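Local atomic coordinates of similar to yteR (Bacilus subtilis) (Clostridium acetobutylicum, PDB entry 4WU0), a protein that probably hydrolyses unsaturated rhamnogalacturonan fragments derived from pectin, as a glycoside hydrolase of family 105 related to YteR. Residues Ile17-His22 against Ile51-Thr56; Asp21-Glu26 against Asn65-Glu70; His157-Thr162 against Met207-Thr212; Glu214-Pro217 against Asp222-Ala225; Met269-Leu274 against Glu293-Leu298. All coordinates share one frame; numbering follows the deposited sequence.

Interaction 1. Residues Ile17-His22 against Ile51-Thr56; sequences ITLTDH and IKTMDT
No ring crosses from Leu19 and Thr20 to Thr53 and Thr56; the flat groups lie beside this contact, in Asp21 and His22. The Asp21 carboxylate sits at the edge of the His22 ring, in its plane. His22 ND1 donates to Asp21 OD1 at 3.0 Å, with an N-H...O angle of 156°. The donor comes from above the carboxylate plane, 52° out of it. Tyr27 OH also bonds to this oxygen, and its ring meets that of His22.

The contact is made by methyl groups and oxygens. Thr20 CG2 lies 3.4 Å from Thr56 OG1 and 3.8 Å from Thr53 O. The side chains of Thr20 and Thr56 cross at about a right angle. Thr56 CG2 in turn touches Thr20 O at 3.5 Å. Thr20 OG1 stands between its own N and carbonyl carbon (chi1 51°), which leaves CG2 to meet the other segment. Leu19 CB packs on Thr53 CG2 at 3.8 Å. Thr53 OG1 is hydrogen-bonded to Phe49 O, one turn earlier in its helix.

The loop between helices 4-14 and 25-41 lies against the last turns of 44-54 and the residues that follow, within the (alpha/alpha)6 barrel of this family. No hydrogen bond joins the segments. The contact rests on van der Waals packing, much of it methyl against oxygen, and buried Leu19 O, without a partner, probably adds a small polar cost.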
# COMPACT_ATOMS: atom_id res chain seq x y z
N ILE A 17 -0.77 11.64 -16.21
CA ILE A 17 -0.11 10.42 -15.77
C ILE A 17 -1.01 9.23 -16.13
O ILE A 17 -2.21 9.27 -15.91
CB ILE A 17 0.13 10.47 -14.26
CG1 ILE A 17 1.01 11.68 -13.89
CG2 ILE A 17 0.76 9.19 -13.75
CD1 ILE A 17 2.33 11.74 -14.57
N THR A 18 -0.40 8.19 -16.69
CA THR A 18 -1.14 7.02 -17.12
C THR A 18 -1.70 6.24 -15.93
O THR A 18 -0.96 5.79 -15.05
CB THR A 18 -0.24 6.07 -17.93
OG1 THR A 18 0.38 6.78 -19.01
CG2 THR A 18 -1.03 4.92 -18.50
N LEU A 19 -3.02 6.08 -15.93
CA LEU A 19 -3.71 5.32 -14.90
C LEU A 19 -4.69 4.32 -15.50
O LEU A 19 -5.55 3.79 -14.79
CB LEU A 19 -4.48 6.28 -13.98
CG LEU A 19 -3.66 7.36 -13.28
CD1 LEU A 19 -4.56 8.39 -12.60
CD2 LEU A 19 -2.70 6.73 -12.25
N THR A 20 -4.55 4.06 -16.81
CA THR A 20 -5.60 3.36 -17.56
C THR A 20 -5.12 2.21 -18.47
O THR A 20 -5.92 1.68 -19.24
CB THR A 20 -6.42 4.38 -18.41
OG1 THR A 20 -5.52 5.19 -19.18
CG2 THR A 20 -7.26 5.29 -17.49
N ASP A 21 -3.85 1.82 -18.38
CA ASP A 21 -3.28 0.87 -19.35
C ASP A 21 -3.33 -0.59 -18.93
O ASP A 21 -3.08 -1.49 -19.74
CB ASP A 21 -1.86 1.27 -19.79
CG ASP A 21 -0.85 1.22 -18.68
OD1 ASP A 21 -1.25 1.05 -17.51
OD2 ASP A 21 0.36 1.40 -18.99
N HIS A 22 -3.71 -0.84 -17.67
CA HIS A 22 -3.96 -2.20 -17.19
C HIS A 22 -4.68 -2.07 -15.86
O HIS A 22 -4.75 -0.98 -15.31
CB HIS A 22 -2.67 -3.02 -17.06
CG HIS A 22 -1.80 -2.63 -15.90
ND1 HIS A 22 -1.03 -1.49 -15.89
CD2 HIS A 22 -1.52 -3.28 -14.74
CE1 HIS A 22 -0.37 -1.42 -14.75
NE2 HIS A 22 -0.64 -2.49 -14.04
N ILE A 51 -13.95 9.31 -11.82
CA ILE A 51 -14.97 8.62 -12.58
C ILE A 51 -14.46 8.29 -13.98
O ILE A 51 -14.59 7.15 -14.45
CB ILE A 51 -16.26 9.47 -12.65
CG1 ILE A 51 -16.91 9.55 -11.26
CG2 ILE A 51 -17.23 8.92 -13.68
CD1 ILE A 51 -18.06 10.57 -11.15
N LYS A 52 -13.88 9.29 -14.64
CA LYS A 52 -13.42 9.13 -16.02
C LYS A 52 -12.33 8.07 -16.10
O LYS A 52 -12.34 7.25 -17.02
CB LYS A 52 -12.92 10.46 -16.58
CG LYS A 52 -12.02 10.34 -17.81
CD LYS A 52 -11.55 11.70 -18.31
CE LYS A 52 -10.56 12.37 -17.35
NZ LYS A 52 -9.21 11.78 -17.46
N THR A 53 -11.42 8.06 -15.13
CA THR A 53 -10.34 7.07 -15.10
C THR A 53 -10.95 5.65 -14.97
O THR A 53 -10.60 4.73 -15.72
CB THR A 53 -9.37 7.35 -13.95
OG1 THR A 53 -8.76 8.64 -14.14
CG2 THR A 53 -8.27 6.28 -13.87
N MET A 54 -11.88 5.49 -14.05
CA MET A 54 -12.43 4.15 -13.81
C MET A 54 -13.37 3.70 -14.91
O MET A 54 -13.62 2.51 -15.04
CB MET A 54 -13.11 4.06 -12.45
CG MET A 54 -12.15 4.19 -11.29
SD MET A 54 -10.77 3.03 -11.31
CE MET A 54 -11.66 1.53 -11.13
N ASP A 55 -13.85 4.63 -15.73
CA ASP A 55 -14.68 4.27 -16.88
C ASP A 55 -13.94 3.41 -17.89
O ASP A 55 -14.56 2.69 -18.69
CB ASP A 55 -15.26 5.51 -17.56
CG ASP A 55 -16.53 6.03 -16.87
OD1 ASP A 55 -17.20 5.28 -16.12
OD2 ASP A 55 -16.88 7.21 -17.10
N THR A 56 -12.61 3.48 -17.89
CA THR A 56 -11.81 2.57 -18.71
C THR A 56 -12.07 1.12 -18.32
O THR A 56 -12.07 0.23 -19.19
CB THR A 56 -10.30 2.86 -18.53
OG1 THR A 56 -9.96 4.05 -19.24
CG2 THR A 56 -9.44 1.72 -19.07

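Interaction 2. Residues Asp21-Glu26 against Asn65-Glu70; sequences DHWGYE and NGYKLE
Trp23 and Gly66 bring their CA atoms to 5.3 Å, where an inverse gamma turn centred on Trp23 passes a loop residue with positive phi. Both loops join helices of the (alpha/alpha)6 barrel known for this family. Gly24 follows the turn and takes the N-cap position of helix 25-41. Its N makes a weak bond to His22 O and lies over one face of the His22 ring, toward the rim.

The Trp23 indole carries the contact. Its CG is anti to the backbone N (chi1 -179°), and the ring runs alongside Tyr67, pointing the same way. Tyr67 CB lies over one face of the five-membered ring. This is a CH-pi contact, with CB 4.3 Å from the ring centroid and 15° off the normal. The two aromatic rings are neither stacked nor edge-to-face: their planes meet at 59°. Trp23 NE1 passes Tyr67 CD1 at 3.9 Å, but its hydrogen bond goes elsewhere, to His76 O. Tyr67 OH is bonded to Gln105 OE1 in helix 93-108. The indole is therefore fixed at its nitrogen and packed on its face. The rings of His76 and Phe57 meet it edge-to-face.

Near the backbone, Trp23 CB touches Gly66 O at 3.6 Å. No direct hydrogen bond joins the segments. One water spans them: it accepts from Trp23 N at 2.9 Å and donates to Gly66 O at 2.7 Å.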
# COMPACT_ATOMS: atom_id res chain seq x y z
N ASP A 21 -3.85 1.82 -18.38
CA ASP A 21 -3.28 0.87 -19.35
C ASP A 21 -3.33 -0.59 -18.93
O ASP A 21 -3.08 -1.49 -19.74
CB ASP A 21 -1.86 1.27 -19.79
CG ASP A 21 -0.85 1.22 -18.68
OD1 ASP A 21 -1.25 1.05 -17.51
OD2 ASP A 21 0.36 1.40 -18.99
N HIS A 22 -3.71 -0.84 -17.67
CA HIS A 22 -3.96 -2.20 -17.19
C HIS A 22 -4.68 -2.07 -15.86
O HIS A 22 -4.75 -0.98 -15.31
CB HIS A 22 -2.67 -3.02 -17.06
CG HIS A 22 -1.80 -2.63 -15.90
ND1 HIS A 22 -1.03 -1.49 -15.89
CD2 HIS A 22 -1.52 -3.28 -14.74
CE1 HIS A 22 -0.37 -1.42 -14.75
NE2 HIS A 22 -0.64 -2.49 -14.04
N TRP A 23 -5.23 -3.17 -15.34
CA TRP A 23 -5.91 -3.13 -14.05
C TRP A 23 -4.84 -3.17 -12.96
O TRP A 23 -4.55 -4.21 -12.38
CB TRP A 23 -6.88 -4.30 -13.95
CG TRP A 23 -7.70 -4.45 -12.71
CD1 TRP A 23 -7.61 -5.45 -11.79
CD2 TRP A 23 -8.78 -3.60 -12.28
NE1 TRP A 23 -8.56 -5.28 -10.81
CE2 TRP A 23 -9.29 -4.16 -11.09
CE3 TRP A 23 -9.36 -2.43 -12.78
CZ2 TRP A 23 -10.36 -3.59 -10.38
CZ3 TRP A 23 -10.40 -1.85 -12.07
CH2 TRP A 23 -10.89 -2.44 -10.88
N GLY A 24 -4.22 -2.02 -12.75
CA GLY A 24 -3.11 -1.90 -11.84
C GLY A 24 -3.49 -1.36 -10.48
O GLY A 24 -4.13 -0.34 -10.39
N TYR A 25 -3.08 -2.07 -9.43
CA TYR A 25 -3.38 -1.67 -8.05
C TYR A 25 -2.94 -0.25 -7.75
O TYR A 25 -3.58 0.43 -6.94
CB TYR A 25 -2.69 -2.62 -7.05
CG TYR A 25 -1.16 -2.59 -7.09
CD1 TYR A 25 -0.46 -3.52 -7.83
CD2 TYR A 25 -0.45 -1.66 -6.37
CE1 TYR A 25 0.93 -3.52 -7.85
CE2 TYR A 25 0.95 -1.63 -6.41
CZ TYR A 25 1.63 -2.57 -7.14
OH TYR A 25 3.02 -2.56 -7.16
N GLU A 26 -1.87 0.20 -8.39
CA GLU A 26 -1.32 1.51 -8.06
C GLU A 26 -2.19 2.63 -8.62
O GLU A 26 -2.09 3.77 -8.19
CB GLU A 26 0.14 1.64 -8.54
CG GLU A 26 0.38 1.65 -10.04
CD GLU A 26 0.56 0.27 -10.65
OE1 GLU A 26 -0.05 -0.71 -10.17
OE2 GLU A 26 1.33 0.17 -11.65
N ASN A 65 -12.61 -4.63 -17.24
CA ASN A 65 -11.63 -4.82 -18.29
C ASN A 65 -10.23 -4.97 -17.71
O ASN A 65 -9.81 -4.13 -16.93
CB ASN A 65 -11.67 -3.64 -19.25
CG ASN A 65 -13.04 -3.47 -19.88
OD1 ASN A 65 -13.62 -4.43 -20.41
ND2 ASN A 65 -13.57 -2.24 -19.84
N GLY A 66 -9.55 -6.05 -18.08
CA GLY A 66 -8.19 -6.28 -17.60
C GLY A 66 -8.12 -7.10 -16.33
O GLY A 66 -7.03 -7.36 -15.81
N TYR A 67 -9.27 -7.53 -15.84
CA TYR A 67 -9.37 -8.36 -14.64
C TYR A 67 -9.77 -9.77 -15.02
O TYR A 67 -10.69 -9.94 -15.82
CB TYR A 67 -10.42 -7.78 -13.71
CG TYR A 67 -10.74 -8.64 -12.52
CD1 TYR A 67 -9.78 -8.90 -11.55
CD2 TYR A 67 -11.99 -9.21 -12.37
CE1 TYR A 67 -10.06 -9.69 -10.46
CE2 TYR A 67 -12.29 -10.00 -11.28
CZ TYR A 67 -11.33 -10.24 -10.32
OH TYR A 67 -11.64 -11.04 -9.24
N LYS A 68 -9.10 -10.78 -14.47
CA LYS A 68 -9.57 -12.16 -14.63
C LYS A 68 -9.47 -12.83 -13.28
O LYS A 68 -8.39 -13.00 -12.72
CB LYS A 68 -8.80 -12.94 -15.70
CG LYS A 68 -9.40 -14.32 -16.01
CD LYS A 68 -8.73 -14.96 -17.24
CE LYS A 68 -9.00 -16.45 -17.32
NZ LYS A 68 -8.34 -17.07 -18.51
N LEU A 69 -10.63 -13.13 -12.73
CA LEU A 69 -10.75 -13.70 -11.41
C LEU A 69 -9.90 -14.95 -11.25
O LEU A 69 -9.24 -15.13 -10.22
CB LEU A 69 -12.22 -14.01 -11.15
CG LEU A 69 -12.56 -14.59 -9.78
CD1 LEU A 69 -13.94 -14.14 -9.36
CD2 LEU A 69 -12.49 -16.10 -9.84
N GLU A 70 -9.94 -15.82 -12.26
CA GLU A 70 -9.27 -17.11 -12.19
C GLU A 70 -7.74 -17.04 -12.16
O GLU A 70 -7.09 -18.06 -11.94
CB GLU A 70 -9.74 -18.01 -13.35
CG GLU A 70 -11.19 -18.47 -13.21
CD GLU A 70 -12.21 -17.40 -13.59
OE1 GLU A 70 -11.84 -16.35 -14.16
OE2 GLU A 70 -13.41 -17.63 -13.30
O HOH W 1 -4.90 -5.84 -16.50

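Interaction 3. Residues His157-Thr162 against Met207-Thr212; sequences HQFIIT and MALADT
Phe159 fills the tight part of this contact, meeting Ala208, Leu209 and Thr212 with its ring. Ala208 CB lies at the ring edge, near the plane, 3.6 Å from Phe159 CE1. Leu209 comes in obliquely, with CD2 3.6 Å from Phe159 CD1, and the two side chains lie alongside, running opposite ways. Thr212 points back at the ring from the opposite direction, its OG1 3.4 Å from Phe159 CZ. Phe159 CG is anti to its carbonyl carbon (chi1 -79°), and from there the ring reaches across to helix 199-215.

The hydroxyl that meets the ring is already occupied. Thr212 OG1 donates to Ala208 O at 2.9 Å, and Thr212 N bonds to the same oxygen from the other face of the carbonyl plane. Thr137 OG1 of helix 129-146 also bonds to Thr212 OG1.

The segments belong to helices 152-166 and 199-215 of the (alpha/alpha)6 barrel. The axes of 157-162 and 207-212 run roughly antiparallel (151°) and come no closer than 11.7 Å, so the backbones are well apart and one large ring spans the distance.

Away from this ring the segments do not touch. Ile160 is partly exposed and its side chain starts away from helix 199-215. It packs instead on Leu226 of helix 223-240, which also touches Phe159 and Leu209. His157 is partly exposed too, and its NE2 is bonded to Glu114 O.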
# COMPACT_ATOMS: atom_id res chain seq x y z
N HIS A 157 -6.72 -12.32 11.43
CA HIS A 157 -5.86 -13.51 11.50
C HIS A 157 -4.76 -13.44 10.44
O HIS A 157 -3.60 -13.81 10.69
CB HIS A 157 -6.71 -14.76 11.29
CG HIS A 157 -5.95 -16.04 11.33
ND1 HIS A 157 -5.48 -16.61 12.50
CD2 HIS A 157 -5.57 -16.88 10.34
CE1 HIS A 157 -4.87 -17.74 12.23
NE2 HIS A 157 -4.90 -17.93 10.92
N GLN A 158 -5.09 -12.93 9.25
CA GLN A 158 -4.08 -12.83 8.20
C GLN A 158 -2.97 -11.86 8.57
O GLN A 158 -1.79 -12.14 8.33
CB GLN A 158 -4.71 -12.45 6.88
CG GLN A 158 -5.70 -13.53 6.44
CD GLN A 158 -5.91 -13.57 4.96
OE1 GLN A 158 -4.95 -13.49 4.18
NE2 GLN A 158 -7.17 -13.69 4.55
N PHE A 159 -3.32 -10.74 9.18
CA PHE A 159 -2.30 -9.82 9.67
C PHE A 159 -1.42 -10.42 10.74
O PHE A 159 -0.21 -10.21 10.76
CB PHE A 159 -2.93 -8.53 10.22
CG PHE A 159 -3.32 -7.57 9.16
CD1 PHE A 159 -2.42 -6.66 8.67
CD2 PHE A 159 -4.59 -7.60 8.60
CE1 PHE A 159 -2.76 -5.77 7.67
CE2 PHE A 159 -4.95 -6.72 7.59
CZ PHE A 159 -4.04 -5.80 7.13
N ILE A 160 -2.05 -11.16 11.67
CA ILE A 160 -1.33 -11.73 12.80
C ILE A 160 -0.35 -12.83 12.35
O ILE A 160 0.77 -12.89 12.82
CB ILE A 160 -2.32 -12.26 13.84
CG1 ILE A 160 -3.00 -11.07 14.52
CG2 ILE A 160 -1.65 -13.14 14.88
CD1 ILE A 160 -4.26 -11.40 15.31
N ILE A 161 -0.81 -13.69 11.46
CA ILE A 161 0.04 -14.77 10.94
C ILE A 161 1.17 -14.19 10.10
O ILE A 161 2.29 -14.69 10.12
CB ILE A 161 -0.80 -15.76 10.12
CG1 ILE A 161 -1.80 -16.49 11.01
CG2 ILE A 161 0.10 -16.78 9.39
CD1 ILE A 161 -1.20 -17.30 12.13
N THR A 162 0.87 -13.14 9.34
CA THR A 162 1.91 -12.52 8.53
C THR A 162 3.02 -11.97 9.43
O THR A 162 4.20 -12.17 9.17
CB THR A 162 1.33 -11.43 7.62
OG1 THR A 162 0.43 -12.06 6.70
CG2 THR A 162 2.41 -10.69 6.87
N MET A 207 0.59 0.72 6.08
CA MET A 207 -0.65 1.29 5.57
C MET A 207 -1.80 0.33 5.77
O MET A 207 -2.90 0.74 6.15
CB MET A 207 -0.57 1.62 4.10
CG MET A 207 -1.76 2.35 3.65
SD MET A 207 -1.53 2.86 1.96
CE MET A 207 -0.11 3.78 2.22
N ALA A 208 -1.56 -0.94 5.46
CA ALA A 208 -2.58 -1.97 5.59
C ALA A 208 -3.09 -2.04 7.02
O ALA A 208 -4.30 -2.15 7.24
CB ALA A 208 -2.04 -3.31 5.16
N LEU A 209 -2.18 -1.99 7.99
CA LEU A 209 -2.58 -2.00 9.39
C LEU A 209 -3.44 -0.79 9.74
O LEU A 209 -4.54 -0.92 10.31
CB LEU A 209 -1.36 -2.09 10.31
CG LEU A 209 -0.63 -3.44 10.36
CD1 LEU A 209 0.78 -3.28 10.90
CD2 LEU A 209 -1.40 -4.40 11.25
N ALA A 210 -2.95 0.40 9.43
CA ALA A 210 -3.68 1.61 9.76
C ALA A 210 -5.07 1.62 9.13
O ALA A 210 -6.05 1.97 9.78
CB ALA A 210 -2.89 2.86 9.34
N ASP A 211 -5.16 1.24 7.87
CA ASP A 211 -6.42 1.29 7.15
C ASP A 211 -7.38 0.18 7.59
O ASP A 211 -8.61 0.35 7.53
CB ASP A 211 -6.18 1.19 5.65
CG ASP A 211 -5.43 2.38 5.07
OD1 ASP A 211 -5.27 3.42 5.76
OD2 ASP A 211 -5.04 2.29 3.87
N THR A 212 -6.84 -0.96 8.00
CA THR A 212 -7.69 -2.06 8.46
C THR A 212 -8.22 -1.81 9.88
O THR A 212 -9.41 -1.98 10.16
CB THR A 212 -6.95 -3.40 8.40
OG1 THR A 212 -6.72 -3.73 7.03
CG2 THR A 212 -7.74 -4.52 9.05

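Interaction 4. Residues Glu214-Pro217 against Asp222-Ala225; sequences EVLP and DRNA
Apolar contact comes first, between Leu216 and the aliphatic part of Arg223. Leu216 CD1 lies 4.0 Å from Arg223 CA and 4.1 Å from Arg223 CB. The two side chains pass alongside, pointing opposite ways. Leu216 is buried, and it also packs on Phe152 and Thr156 of helix 152-166.

A second kind of contact sets carbon against oxygen. Arg223 CD lies 3.4 Å from Pro217 O. Arg223 CG is anti to the backbone N (chi1 -170°) and the chain stays extended to NE, so the methylenes run past Leu216 before CD meets this carbonyl.

The polar link is indirect. A water in the plane of the Arg223 guanidinium, at its edge, accepts from Arg223 NE at 2.8 Å. The same water donates to Leu216 O at 2.7 Å. No direct hydrogen bond joins the segments. Beside this, Asp222 OD2 bonds to Thr156 OG1, and Asp222 N bonds to His220 ND1.

These residues lie at the two ends of the short loop from helix 199-215 to helix 223-240, in the (alpha/alpha)6 barrel. Arg223 serves twice here: its carbons cover a buried leucine and its NE holds a water. The loop ends are therefore joined by apolar packing and one water bridge, without a salt bridge between them. The positive guanidinium would also polarise the bridging water, and probably strengthens its bond to Leu216 O.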
# COMPACT_ATOMS: atom_id res chain seq x y z
N GLU A 214 -8.77 0.90 11.23
CA GLU A 214 -9.75 1.98 11.15
C GLU A 214 -11.18 1.48 10.95
O GLU A 214 -12.12 2.06 11.48
CB GLU A 214 -9.35 2.98 10.05
CG GLU A 214 -10.27 4.19 9.95
CD GLU A 214 -9.88 5.15 8.82
OE1 GLU A 214 -9.39 4.69 7.76
OE2 GLU A 214 -10.09 6.37 9.00
N VAL A 215 -11.35 0.40 10.17
CA VAL A 215 -12.69 -0.12 9.89
C VAL A 215 -13.12 -1.28 10.79
O VAL A 215 -14.26 -1.73 10.70
CB VAL A 215 -12.87 -0.51 8.40
CG1 VAL A 215 -12.71 0.72 7.51
CG2 VAL A 215 -11.91 -1.62 8.00
N LEU A 216 -12.24 -1.74 11.69
CA LEU A 216 -12.63 -2.77 12.65
C LEU A 216 -13.65 -2.29 13.68
O LEU A 216 -13.61 -1.16 14.13
CB LEU A 216 -11.42 -3.31 13.41
CG LEU A 216 -10.39 -4.16 12.67
CD1 LEU A 216 -9.29 -4.57 13.65
CD2 LEU A 216 -11.06 -5.40 12.04
N PRO A 217 -14.56 -3.17 14.11
CA PRO A 217 -15.36 -2.84 15.29
C PRO A 217 -14.46 -2.50 16.49
O PRO A 217 -13.45 -3.16 16.68
CB PRO A 217 -16.17 -4.12 15.53
CG PRO A 217 -16.25 -4.76 14.17
CD PRO A 217 -14.96 -4.47 13.51
N ASP A 222 -9.27 -8.86 18.05
CA ASP A 222 -7.89 -8.73 17.55
C ASP A 222 -7.46 -7.29 17.30
O ASP A 222 -6.36 -7.05 16.82
CB ASP A 222 -7.67 -9.53 16.26
CG ASP A 222 -7.85 -11.02 16.45
OD1 ASP A 222 -7.57 -11.53 17.55
OD2 ASP A 222 -8.29 -11.68 15.49
N ARG A 223 -8.32 -6.33 17.64
CA ARG A 223 -8.00 -4.92 17.39
C ARG A 223 -6.74 -4.46 18.13
O ARG A 223 -5.86 -3.85 17.52
CB ARG A 223 -9.19 -4.05 17.74
CG ARG A 223 -9.06 -2.60 17.29
CD ARG A 223 -10.37 -1.87 17.53
NE ARG A 223 -10.28 -0.46 17.18
CZ ARG A 223 -9.88 0.50 18.02
NH1 ARG A 223 -9.53 0.19 19.27
NH2 ARG A 223 -9.84 1.76 17.62
N ASN A 224 -6.63 -4.77 19.41
CA ASN A 224 -5.43 -4.43 20.16
C ASN A 224 -4.18 -5.10 19.62
O ASN A 224 -3.11 -4.49 19.59
CB ASN A 224 -5.59 -4.75 21.64
CG ASN A 224 -6.52 -3.80 22.33
OD1 ASN A 224 -6.89 -2.77 21.77
ND2 ASN A 224 -6.90 -4.13 23.56
N ALA A 225 -4.29 -6.35 19.20
CA ALA A 225 -3.15 -7.04 18.62
C ALA A 225 -2.62 -6.31 17.38
O ALA A 225 -1.41 -6.15 17.21
CB ALA A 225 -3.52 -8.48 18.28
O HOH W 2 -11.53 0.44 14.83

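Interaction 5. Residues Met269-Leu274 against Glu293-Leu298; sequences MIVYAL and EAYKGL
The backbone N of Leu298, a residue that packs on Val271, has two acceptors. Ala294 O takes its hydrogen bond at 3.0 Å, and Tyr295 O adds a weak one. These bonds keep the helical turn on which Ala294, Tyr295 and Leu298 are set. All three meet the same partner, Val271.

Val271 spreads its branches over them. CG2 lies 3.7 Å from Ala294 CB. CG1 lies 3.8 Å from Tyr295 CB, and CB itself is 3.9 Å from Leu298 CD1. CG1 is anti to the backbone N (chi1 171°), which sends one methyl to Tyr295 and leaves CG2 for Ala294 and Leu298. Val271 and Tyr295 cross at about a right angle, and CG1 sits at the edge of the Tyr295 ring, near its plane. That ring is held elsewhere: it stacks on Tyr358, and Tyr295 OH bonds to Ser355 OG in helix 345-360. Trp248, from a loop, also touches Val271.

The helices are 264-279 and 288-302, neighbours in the chain. Both belong to the (alpha/alpha)6 barrel of this family. The axes of 269-274 and 293-298 run roughly antiparallel (152°) and approach to 9.6 Å, with Val271 and Tyr295 the pair with the nearest CA atoms. Next to Val271, the Tyr272 side chain leads away from this contact, and its OH bonds to Asp211 OD1.

No polar bond crosses between the segments. All four touching residues are buried, so the pairing depends on close apolar fit around one valine.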
# COMPACT_ATOMS: atom_id res chain seq x y z
N MET A 269 4.63 6.13 2.31
CA MET A 269 3.72 5.17 2.94
C MET A 269 3.94 5.17 4.44
O MET A 269 2.97 5.14 5.23
CB MET A 269 3.96 3.78 2.40
CG MET A 269 3.52 3.58 1.00
SD MET A 269 3.80 1.89 0.47
CE MET A 269 3.33 2.06 -1.24
N ILE A 270 5.20 5.21 4.84
CA ILE A 270 5.55 5.18 6.27
C ILE A 270 5.07 6.47 6.93
O ILE A 270 4.52 6.44 8.03
CB ILE A 270 7.07 5.00 6.45
CG1 ILE A 270 7.46 3.61 5.96
CG2 ILE A 270 7.49 5.20 7.91
CD1 ILE A 270 8.93 3.39 5.72
N VAL A 271 5.28 7.61 6.28
CA VAL A 271 4.84 8.89 6.84
C VAL A 271 3.32 8.93 6.97
O VAL A 271 2.78 9.41 7.97
CB VAL A 271 5.35 10.06 5.97
CG1 VAL A 271 4.71 11.39 6.40
CG2 VAL A 271 6.87 10.13 6.11
N TYR A 272 2.61 8.43 5.97
CA TYR A 272 1.16 8.33 6.03
C TYR A 272 0.72 7.52 7.24
O TYR A 272 -0.17 7.94 7.97
CB TYR A 272 0.65 7.67 4.76
CG TYR A 272 -0.79 7.21 4.81
CD1 TYR A 272 -1.84 8.11 4.67
CD2 TYR A 272 -1.10 5.88 5.03
CE1 TYR A 272 -3.16 7.68 4.70
CE2 TYR A 272 -2.41 5.44 5.05
CZ TYR A 272 -3.43 6.34 4.88
OH TYR A 272 -4.72 5.88 4.89
N ALA A 273 1.30 6.34 7.42
CA ALA A 273 0.94 5.49 8.55
C ALA A 273 1.25 6.14 9.90
O ALA A 273 0.48 5.99 10.86
CB ALA A 273 1.61 4.14 8.42
N LEU A 274 2.38 6.85 10.00
CA LEU A 274 2.71 7.57 11.23
C LEU A 274 1.65 8.60 11.53
O LEU A 274 1.15 8.70 12.66
CB LEU A 274 4.07 8.27 11.14
CG LEU A 274 5.34 7.44 11.05
CD1 LEU A 274 6.55 8.35 10.80
CD2 LEU A 274 5.55 6.64 12.32
N GLU A 293 8.19 16.20 10.76
CA GLU A 293 9.54 16.35 10.24
C GLU A 293 9.81 15.38 9.08
O GLU A 293 10.42 15.75 8.07
CB GLU A 293 10.53 16.13 11.38
CG GLU A 293 11.95 16.20 11.02
CD GLU A 293 12.85 15.92 12.22
OE1 GLU A 293 12.71 14.82 12.84
OE2 GLU A 293 13.69 16.79 12.54
N ALA A 294 9.31 14.16 9.22
CA ALA A 294 9.48 13.16 8.17
C ALA A 294 8.71 13.57 6.91
O ALA A 294 9.21 13.40 5.80
CB ALA A 294 9.04 11.77 8.66
N TYR A 295 7.50 14.09 7.10
CA TYR A 295 6.73 14.60 5.98
C TYR A 295 7.50 15.69 5.24
O TYR A 295 7.58 15.67 4.02
CB TYR A 295 5.37 15.15 6.41
CG TYR A 295 4.63 15.67 5.21
CD1 TYR A 295 4.02 14.80 4.32
CD2 TYR A 295 4.58 17.03 4.93
CE1 TYR A 295 3.38 15.27 3.20
CE2 TYR A 295 3.94 17.50 3.80
CZ TYR A 295 3.34 16.62 2.94
OH TYR A 295 2.69 17.11 1.82
N LYS A 296 8.03 16.66 5.97
CA LYS A 296 8.80 17.71 5.32
C LYS A 296 10.03 17.13 4.60
O LYS A 296 10.45 17.62 3.56
CB LYS A 296 9.18 18.78 6.34
CG LYS A 296 8.00 19.71 6.62
CD LYS A 296 8.35 20.89 7.47
CE LYS A 296 8.74 20.41 8.84
NZ LYS A 296 8.95 21.53 9.82
N GLY A 297 10.57 16.04 5.14
CA GLY A 297 11.64 15.32 4.49
C GLY A 297 11.25 14.75 3.14
O GLY A 297 12.05 14.71 2.21
N LEU A 298 10.02 14.29 3.01
CA LEU A 298 9.55 13.83 1.69
C LEU A 298 9.65 14.96 0.65
O LEU A 298 10.06 14.76 -0.49
CB LEU A 298 8.10 13.38 1.78
CG LEU A 298 7.72 12.28 2.75
CD1 LEU A 298 6.22 12.08 2.69
CD2 LEU A 298 8.42 11.01 2.36

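Interactions 1 and 2 start from the same stretch of chain, and 3, 4 and 5 follow in series. Interactions 1 and 2 share Asp21 and His22, and their centres are 11 Å apart. Thr56 O and Asn65 ND2 probably bond between them, and Met54 packs on Trp23. Interactions 3 and 4 both use helix 199-215, with centres 9 Å apart. Interaction 5 joins helices 264-279 and 288-302. It touches interaction 3 through Asp211 and Tyr272, although their centres are 20 Å apart. Interaction 1 lies opposite interaction 3 across the chain's centre, and interaction 2 opposite interaction 5. The contacts thus fasten successive parts of one helical barrel.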